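Local structure of glucose dehydrogenase (Serratia sp. FS14, 7CDY) at residues 5-10 with 36-41; 147-150 with 156-159; 297-300 with 305-308. The protein belongs to the glucose/sorbosone dehydrogenase family, folds as a beta-propeller and carries a bound calcium ion. All blocks are in the same frame, centred on the assembly; numbering follows the deposited sequence. Where two conformers were deposited one is given.

Interaction 1 of 3, residues 5-10 with 36-41; sequences SQLQDG and RLWQQD
The indole of Trp-38 reaches across to Leu-7 and Gln-8, and its course shows how one large ring can span from strand 34-39 to strand 3-19, two strands of one sheet separated by strand 26-30. Its CB points toward segment 5-10, and with CG anti to the backbone N (chi1 -177°) the indole lies against both residues. The pyrrole side meets Gln-8 first: CD1 and NE1 of Trp-38 each lie 3.3 Å from Gln-8 OE1, which sits at the ring edge and near its plane. Gln-8 bends at chi2 (63°), and its amide is held by NE2 donating to Asp-9 O at 3.0 Å, nearly straight. Strand 3-19 pairs on its other flank with strand 339-345 near the C terminus, as in the ring closure of a propeller. A classic beta bulge opposite Leu-341 there helps explain why the consecutive Leu-7 and Gln-8 both point toward the indole. Further along the ring, Trp-38 CZ2 packs 3.7 Å from Leu-7 CB, and at the far corner Trp-38 CH2 lies 3.8 Å from Leu-7 CD1, the two side chains crossing at about a right angle. Beyond the indole, one water accepts from Arg-36 NH1 and donates to Gly-10 O.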
loop_
_atom_site.group_PDB
_atom_site.type_symbol
_atom_site.label_atom_id
_atom_site.label_comp_id
_atom_site.label_asym_id
_atom_site.label_seq_id
_atom_site.Cartn_x
_atom_site.Cartn_y
_atom_site.Cartn_z
ATOM N N SER A 5 20.854 -9.577 -2.164
ATOM C CA SER A 5 21.571 -9.608 -0.900
ATOM C C SER A 5 20.548 -9.598 0.221
ATOM O O SER A 5 19.681 -8.717 0.266
ATOM C CB SER A 5 22.461 -8.378 -0.764
ATOM O OG SER A 5 23.199 -8.423 0.442
ATOM N N GLN A 6 20.638 -10.571 1.114
ATOM C CA GLN A 6 19.792 -10.590 2.300
ATOM C C GLN A 6 20.432 -9.692 3.347
ATOM O O GLN A 6 21.529 -9.982 3.837
ATOM C CB GLN A 6 19.635 -12.015 2.818
ATOM C CG GLN A 6 18.782 -12.091 4.072
ATOM C CD GLN A 6 18.527 -13.508 4.512
ATOM O OE1 GLN A 6 17.899 -14.288 3.798
ATOM N NE2 GLN A 6 19.014 -13.854 5.691
ATOM N N LEU A 7 19.763 -8.592 3.686
ATOM C CA LEU A 7 20.305 -7.633 4.639
ATOM C C LEU A 7 19.889 -7.913 6.071
ATOM O O LEU A 7 20.601 -7.509 6.998
ATOM C CB LEU A 7 19.860 -6.215 4.276
ATOM C CG LEU A 7 20.180 -5.729 2.863
ATOM C CD1 LEU A 7 19.677 -4.308 2.672
ATOM C CD2 LEU A 7 21.679 -5.819 2.599
ATOM N N GLN A 8 18.751 -8.569 6.277
ATOM C CA GLN A 8 18.236 -8.788 7.618
ATOM C C GLN A 8 17.242 -9.937 7.569
ATOM O O GLN A 8 16.522 -10.094 6.580
ATOM C CB GLN A 8 17.546 -7.524 8.153
ATOM C CG GLN A 8 17.049 -7.641 9.583
ATOM C CD GLN A 8 18.181 -7.861 10.566
ATOM O OE1 GLN A 8 19.164 -7.135 10.563
ATOM N NE2 GLN A 8 18.038 -8.872 11.414
ATOM N N ASP A 9 17.205 -10.724 8.639
ATOM C CA ASP A 9 16.209 -11.774 8.816
ATOM C C ASP A 9 15.488 -11.582 10.148
ATOM O O ASP A 9 15.667 -10.557 10.816
ATOM C CB ASP A 9 16.860 -13.162 8.732
ATOM C CG ASP A 9 17.855 -13.420 9.862
ATOM O OD1 ASP A 9 18.196 -12.492 10.620
ATOM O OD2 ASP A 9 18.299 -14.576 9.991
ATOM N N GLY A 10 14.666 -12.552 10.535
ATOM C CA GLY A 10 14.011 -12.497 11.831
ATOM C C GLY A 10 12.978 -11.402 11.990
ATOM O O GLY A 10 12.732 -10.951 13.112
ATOM N N ARG A 36 10.662 -0.876 13.682
ATOM C CA ARG A 36 12.096 -1.056 13.847
ATOM C C ARG A 36 12.837 -0.096 12.930
ATOM O O ARG A 36 12.297 0.384 11.930
ATOM C CB ARG A 36 12.534 -2.495 13.499
ATOM C CG ARG A 36 11.553 -3.599 13.899
ATOM C CD ARG A 36 11.479 -3.752 15.414
ATOM N NE ARG A 36 12.697 -4.345 15.961
ATOM C CZ ARG A 36 12.851 -5.641 16.214
ATOM N NH1 ARG A 36 11.861 -6.490 15.970
ATOM N NH2 ARG A 36 13.998 -6.087 16.710
ATOM N N LEU A 37 14.096 0.173 13.267
ATOM C CA LEU A 37 15.002 0.923 12.406
ATOM C C LEU A 37 16.174 0.016 12.056
ATOM O O LEU A 37 16.847 -0.501 12.955
ATOM C CB LEU A 37 15.502 2.193 13.097
ATOM C CG LEU A 37 16.497 3.062 12.314
ATOM C CD1 LEU A 37 15.908 3.599 11.026
ATOM C CD2 LEU A 37 16.986 4.217 13.177
ATOM N N TRP A 38 16.420 -0.175 10.764
ATOM C CA TRP A 38 17.558 -0.957 10.291
ATOM C C TRP A 38 18.573 -0.009 9.670
ATOM O O TRP A 38 18.209 0.885 8.902
ATOM C CB TRP A 38 17.135 -2.010 9.265
ATOM C CG TRP A 38 18.283 -2.880 8.805
ATOM C CD1 TRP A 38 18.695 -4.054 9.371
ATOM C CD2 TRP A 38 19.179 -2.620 7.712
ATOM N NE1 TRP A 38 19.785 -4.545 8.688
ATOM C CE2 TRP A 38 20.095 -3.689 7.664
ATOM C CE3 TRP A 38 19.286 -1.593 6.767
ATOM C CZ2 TRP A 38 21.117 -3.755 6.712
ATOM C CZ3 TRP A 38 20.300 -1.665 5.818
ATOM C CH2 TRP A 38 21.197 -2.742 5.798
ATOM N N GLN A 39 19.848 -0.199 10.009
ATOM C CA GLN A 39 20.912 0.554 9.369
ATOM C C GLN A 39 22.083 -0.380 9.102
ATOM O O GLN A 39 22.323 -1.329 9.855
ATOM C CB GLN A 39 21.331 1.751 10.222
ATOM C CG GLN A 39 21.960 2.885 9.435
ATOM C CD GLN A 39 23.473 2.795 9.433
ATOM O OE1 GLN A 39 24.060 2.053 10.224
ATOM N NE2 GLN A 39 24.112 3.559 8.557
ATOM N N GLN A 40 22.801 -0.103 8.011
ATOM C CA GLN A 40 23.795 -1.055 7.523
ATOM C C GLN A 40 24.884 -1.324 8.558
ATOM O O GLN A 40 25.336 -2.463 8.711
ATOM C CB GLN A 40 24.397 -0.569 6.203
ATOM C CG GLN A 40 25.169 -1.651 5.479
ATOM C CD GLN A 40 26.030 -1.124 4.356
ATOM O OE1 GLN A 40 26.977 -1.781 3.927
ATOM N NE2 GLN A 40 25.698 0.066 3.862
ATOM N N ASP A 41 25.321 -0.300 9.280
ATOM C CA ASP A 41 26.345 -0.531 10.296
ATOM C C ASP A 41 25.768 -0.974 11.633
ATOM O O ASP A 41 26.413 -1.750 12.348
ATOM C CB ASP A 41 27.218 0.716 10.476
ATOM C CG ASP A 41 27.951 1.099 9.206
ATOM O OD1 ASP A 41 28.456 0.190 8.515
ATOM O OD2 ASP A 41 28.021 2.308 8.901
HETATM O O HOH W 1 11.204 -9.563 15.374
#

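Interaction 2 of 3, residues 147-150 with 156-159; sequences RPTA and LQGK
Ala-150 and Gly-158 bring the two backbones within 4.2 Å, CA to CA, where the 3-10 turn 147-150 meets the irregular segment 156-159. Gly-158 takes a positive phi of 64° and has no side chain, so Ala-150 CB can rest 4.0 Å from Gly-158 CA. Ala-150 CA also points its hydrogen almost straight at the O of Gln-157, the residue before Gly-158, a CA-H...O contact of 3.4 Å. Both segments belong to the long loop between strands 137-140 and 160-163, neighbours in a four-stranded antiparallel sheet of the propeller; the side chain of Ala-150 lies about 9 Å from the bound calcium ion. Lys-159 illustrates how a buried ammonium can be satisfied by main-chain oxygens. Bent at chi2 and again at chi4 (-74°), the chain curls back so that NZ donates to Gln-157 O at 2.8 Å, in the carbonyl plane, and more weakly to Ala-150 O at 3.1 Å; Glu-152 O and Lys-155 O, from the intervening residues, also receive bonds from NZ, so four main-chain oxygens share its three hydrogens. Thr-149 packs tightly on the stem of Gln-157, its OG1 lying 3.0 Å from Gln-157 CB and 3.2 Å from Gln-157 CG. That hydroxyl bonds to Gln-146 O, while NE2 of Gln-157 turns to Pro-117 O and Asn-144 OD1.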
loop_
_atom_site.group_PDB
_atom_site.type_symbol
_atom_site.label_atom_id
_atom_site.label_comp_id
_atom_site.label_asym_id
_atom_site.label_seq_id
_atom_site.Cartn_x
_atom_site.Cartn_y
_atom_site.Cartn_z
ATOM N N ARG A 147 -18.365 -6.675 0.446
ATOM C CA ARG A 147 -18.174 -6.287 -0.955
ATOM C C ARG A 147 -18.990 -5.076 -1.401
ATOM O O ARG A 147 -18.411 -4.164 -2.016
ATOM C CB ARG A 147 -18.377 -7.493 -1.889
ATOM C CG ARG A 147 -17.421 -8.673 -1.671
ATOM C CD ARG A 147 -17.655 -9.792 -2.705
ATOM N NE ARG A 147 -19.048 -10.225 -2.675
ATOM C CZ ARG A 147 -19.498 -11.214 -1.912
ATOM N NH1 ARG A 147 -20.790 -11.504 -1.904
ATOM N NH2 ARG A 147 -18.661 -11.917 -1.159
ATOM N N PRO A 148 -20.306 -4.999 -1.153
ATOM C CA PRO A 148 -21.081 -3.875 -1.707
ATOM C C PRO A 148 -20.694 -2.521 -1.149
ATOM O O PRO A 148 -20.998 -1.504 -1.788
ATOM C CB PRO A 148 -22.534 -4.218 -1.337
ATOM C CG PRO A 148 -22.527 -5.654 -0.971
ATOM C CD PRO A 148 -21.165 -5.955 -0.436
ATOM N N THR A 149 -20.033 -2.468 0.010
ATOM C CA THR A 149 -19.745 -1.171 0.614
ATOM C C THR A 149 -18.755 -0.348 -0.207
ATOM O O THR A 149 -18.721 0.878 -0.056
ATOM C CB THR A 149 -19.266 -1.318 2.065
ATOM O OG1 THR A 149 -18.011 -2.020 2.094
ATOM C CG2 THR A 149 -20.298 -2.055 2.911
ATOM N N ALA A 150 -17.987 -0.979 -1.106
ATOM C CA ALA A 150 -17.073 -0.220 -1.958
ATOM C C ALA A 150 -17.821 0.760 -2.854
ATOM O O ALA A 150 -17.265 1.792 -3.243
ATOM C CB ALA A 150 -16.211 -1.172 -2.801
ATOM N N LEU A 156 -16.458 4.541 4.042
ATOM C CA LEU A 156 -15.051 4.655 3.675
ATOM C C LEU A 156 -14.416 3.316 3.290
ATOM O O LEU A 156 -13.189 3.218 3.171
ATOM C CB LEU A 156 -14.278 5.396 4.766
ATOM C CG LEU A 156 -14.679 6.868 4.829
ATOM C CD1 LEU A 156 -14.199 7.492 6.123
ATOM C CD2 LEU A 156 -14.141 7.643 3.635
ATOM N N GLN A 157 -15.228 2.305 3.032
ATOM C CA GLN A 157 -14.758 1.026 2.526
ATOM C C GLN A 157 -14.485 1.110 1.032
ATOM O O GLN A 157 -15.291 1.654 0.270
ATOM C CB GLN A 157 -15.857 -0.014 2.740
ATOM C CG GLN A 157 -15.843 -0.675 4.102
ATOM C CD GLN A 157 -16.255 0.274 5.202
ATOM O OE1 GLN A 157 -17.119 1.149 5.007
ATOM N NE2 GLN A 157 -15.636 0.120 6.367
ATOM N N GLY A 158 -13.381 0.505 0.595
ATOM C CA GLY A 158 -13.108 0.397 -0.834
ATOM C C GLY A 158 -12.893 1.729 -1.510
ATOM O O GLY A 158 -13.304 1.918 -2.661
ATOM N N LYS A 159 -12.274 2.662 -0.805
ATOM C CA LYS A 159 -12.060 4.016 -1.281
ATOM C C LYS A 159 -10.572 4.331 -1.265
ATOM O O LYS A 159 -9.812 3.821 -0.430
ATOM C CB LYS A 159 -12.733 5.038 -0.345
ATOM C CG LYS A 159 -14.204 4.781 -0.046
ATOM C CD LYS A 159 -15.020 4.882 -1.312
ATOM C CE LYS A 159 -16.534 4.892 -1.077
ATOM N NZ LYS A 159 -17.071 3.557 -0.696
#

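Interaction 3 of 3, residues 297-300 with 305-308; sequences RLTL and VVAE
Leu-298 lays its CD2 methyl against the aliphatic stem of Glu-308, 3.8 Å from both CB and CG of that residue, the two side chains running side by side in the same direction. The leucine CG lies beside its own backbone N (chi1 -57°), which brings the methyl end nearer the partner strand. The same CD2 approaches Val-305 CG1 at 4.1 Å, and the other methyl of that valine, CG2, meets Leu-300 CD2 at 4.0 Å. Val-305 is thus straddled by two leucines, one to each branch, and all four residues share one face of the sheet. Thr-299 points to the other face, as does Ala-307; its CG2 methyl meets Val-306 CG2 at 3.6 Å, while its OG1 comes near Ala-307 CB. The segments form part of an antiparallel beta hairpin. Thr-299 O accepts a nearly straight bond from Val-306 N at 2.9 Å, and Thr-299 N donates to Ala-307 O at 3.0 Å with more bend. Leu-298 faces Glu-308 but Leu-300 faces Val-305, so segment 305-308 holds one extra residue between these pairs. With psi of Val-306 at -14°, this fits a classic beta bulge opposite Thr-299. The carboxylate of Glu-308 has a salt bridge with Arg-310, two residues on in the same strand, and a bond from the indole of Trp-261; Arg-297 forms a salt bridge with Glu-309 of that strand. Strand 304-311 is an edge strand of its four-stranded sheet, with 294-301 next to it and 284-289 beyond, where Leu-298 touches Ile-287 and Leu-300 touches Leu-285. The face bearing the leucines also packs on strand 259-261 of another sheet, through Trp-261 and His-259.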
loop_
_atom_site.group_PDB
_atom_site.type_symbol
_atom_site.label_atom_id
_atom_site.label_comp_id
_atom_site.label_asym_id
_atom_site.label_seq_id
_atom_site.Cartn_x
_atom_site.Cartn_y
_atom_site.Cartn_z
ATOM N N ARG A 297 8.011 -7.100 -12.982
ATOM C CA ARG A 297 8.507 -5.863 -13.574
ATOM C C ARG A 297 7.684 -5.535 -14.810
ATOM O O ARG A 297 7.668 -6.310 -15.775
ATOM C CB ARG A 297 9.984 -5.977 -13.955
ATOM C CG ARG A 297 10.531 -4.674 -14.523
ATOM C CD ARG A 297 12.014 -4.751 -14.794
ATOM N NE ARG A 297 12.306 -5.501 -16.003
ATOM C CZ ARG A 297 12.550 -4.942 -17.184
ATOM N NH1 ARG A 297 12.526 -3.624 -17.316
ATOM N NH2 ARG A 297 12.812 -5.705 -18.237
ATOM N N LEU A 298 7.003 -4.390 -14.790
ATOM C CA LEU A 298 6.235 -3.914 -15.934
ATOM C C LEU A 298 7.018 -2.807 -16.628
ATOM O O LEU A 298 7.376 -1.808 -15.994
ATOM C CB LEU A 298 4.875 -3.378 -15.490
ATOM C CG LEU A 298 3.986 -4.352 -14.719
ATOM C CD1 LEU A 298 2.657 -3.707 -14.380
ATOM C CD2 LEU A 298 3.776 -5.608 -15.553
ATOM N N THR A 299 7.277 -2.973 -17.924
ATOM C CA THR A 299 7.901 -1.912 -18.704
ATOM C C THR A 299 6.821 -0.933 -19.145
ATOM O O THR A 299 5.776 -1.346 -19.651
ATOM C CB THR A 299 8.589 -2.523 -19.926
ATOM O OG1 THR A 299 9.609 -3.432 -19.495
ATOM C CG2 THR A 299 9.221 -1.435 -20.788
ATOM N N LEU A 300 7.067 0.363 -18.948
ATOM C CA LEU A 300 6.079 1.392 -19.245
ATOM C C LEU A 300 6.527 2.253 -20.415
ATOM O O LEU A 300 7.708 2.578 -20.549
ATOM C CB LEU A 300 5.870 2.320 -18.048
ATOM C CG LEU A 300 5.563 1.666 -16.708
ATOM C CD1 LEU A 300 5.444 2.736 -15.617
ATOM C CD2 LEU A 300 4.293 0.829 -16.812
ATOM N N VAL A 305 1.378 -0.156 -20.365
ATOM C CA VAL A 305 2.188 -1.308 -19.990
ATOM C C VAL A 305 2.509 -2.077 -21.264
ATOM O O VAL A 305 1.598 -2.550 -21.951
ATOM C CB VAL A 305 1.446 -2.202 -18.988
ATOM C CG1 VAL A 305 2.225 -3.479 -18.737
ATOM C CG2 VAL A 305 1.185 -1.456 -17.687
ATOM N N VAL A 306 3.795 -2.198 -21.590
ATOM C CA VAL A 306 4.204 -2.835 -22.843
ATOM C C VAL A 306 4.862 -4.197 -22.669
ATOM O O VAL A 306 5.020 -4.916 -23.672
ATOM C CB VAL A 306 5.076 -1.914 -23.720
ATOM C CG1 VAL A 306 4.343 -0.616 -24.021
ATOM C CG2 VAL A 306 6.398 -1.646 -23.048
ATOM N N ALA A 307 5.271 -4.573 -21.460
ATOM C CA ALA A 307 5.829 -5.899 -21.239
ATOM C C ALA A 307 5.750 -6.217 -19.754
ATOM O O ALA A 307 5.768 -5.311 -18.911
ATOM C CB ALA A 307 7.282 -5.985 -21.711
ATOM N N GLU A 308 5.653 -7.514 -19.452
ATOM C CA GLU A 308 5.634 -8.028 -18.085
ATOM C C GLU A 308 6.728 -9.079 -17.941
ATOM O O GLU A 308 6.726 -10.086 -18.664
ATOM C CB GLU A 308 4.269 -8.632 -17.728
ATOM C CG GLU A 308 4.279 -9.330 -16.375
ATOM C CD GLU A 308 2.932 -9.905 -15.974
ATOM O OE1 GLU A 308 2.871 -10.547 -14.903
ATOM O OE2 GLU A 308 1.949 -9.746 -16.725
#

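From the N terminus, interaction 1 comes first: strand 34-39 returns to strand 3-19, with 25 residues, including strand 26-30, between the segments. Interaction 2 closes a much shorter loop, five residues between its segments, within the connection from strand 137-140 to 160-163. Interaction 3 closes a tighter turn still, in hairpin 294-301/304-311. The three run in series, neither nesting nor crossing, and tie together two strands of the sheet holding both chain ends, two parts of one loop, and two strands of a further sheet. Interactions 1 and 2 lie on opposite sides of the chain's centre, their own centres about 36 Å apart; the centre of interaction 3 is about 30 Å from the first and 29 Å from the second.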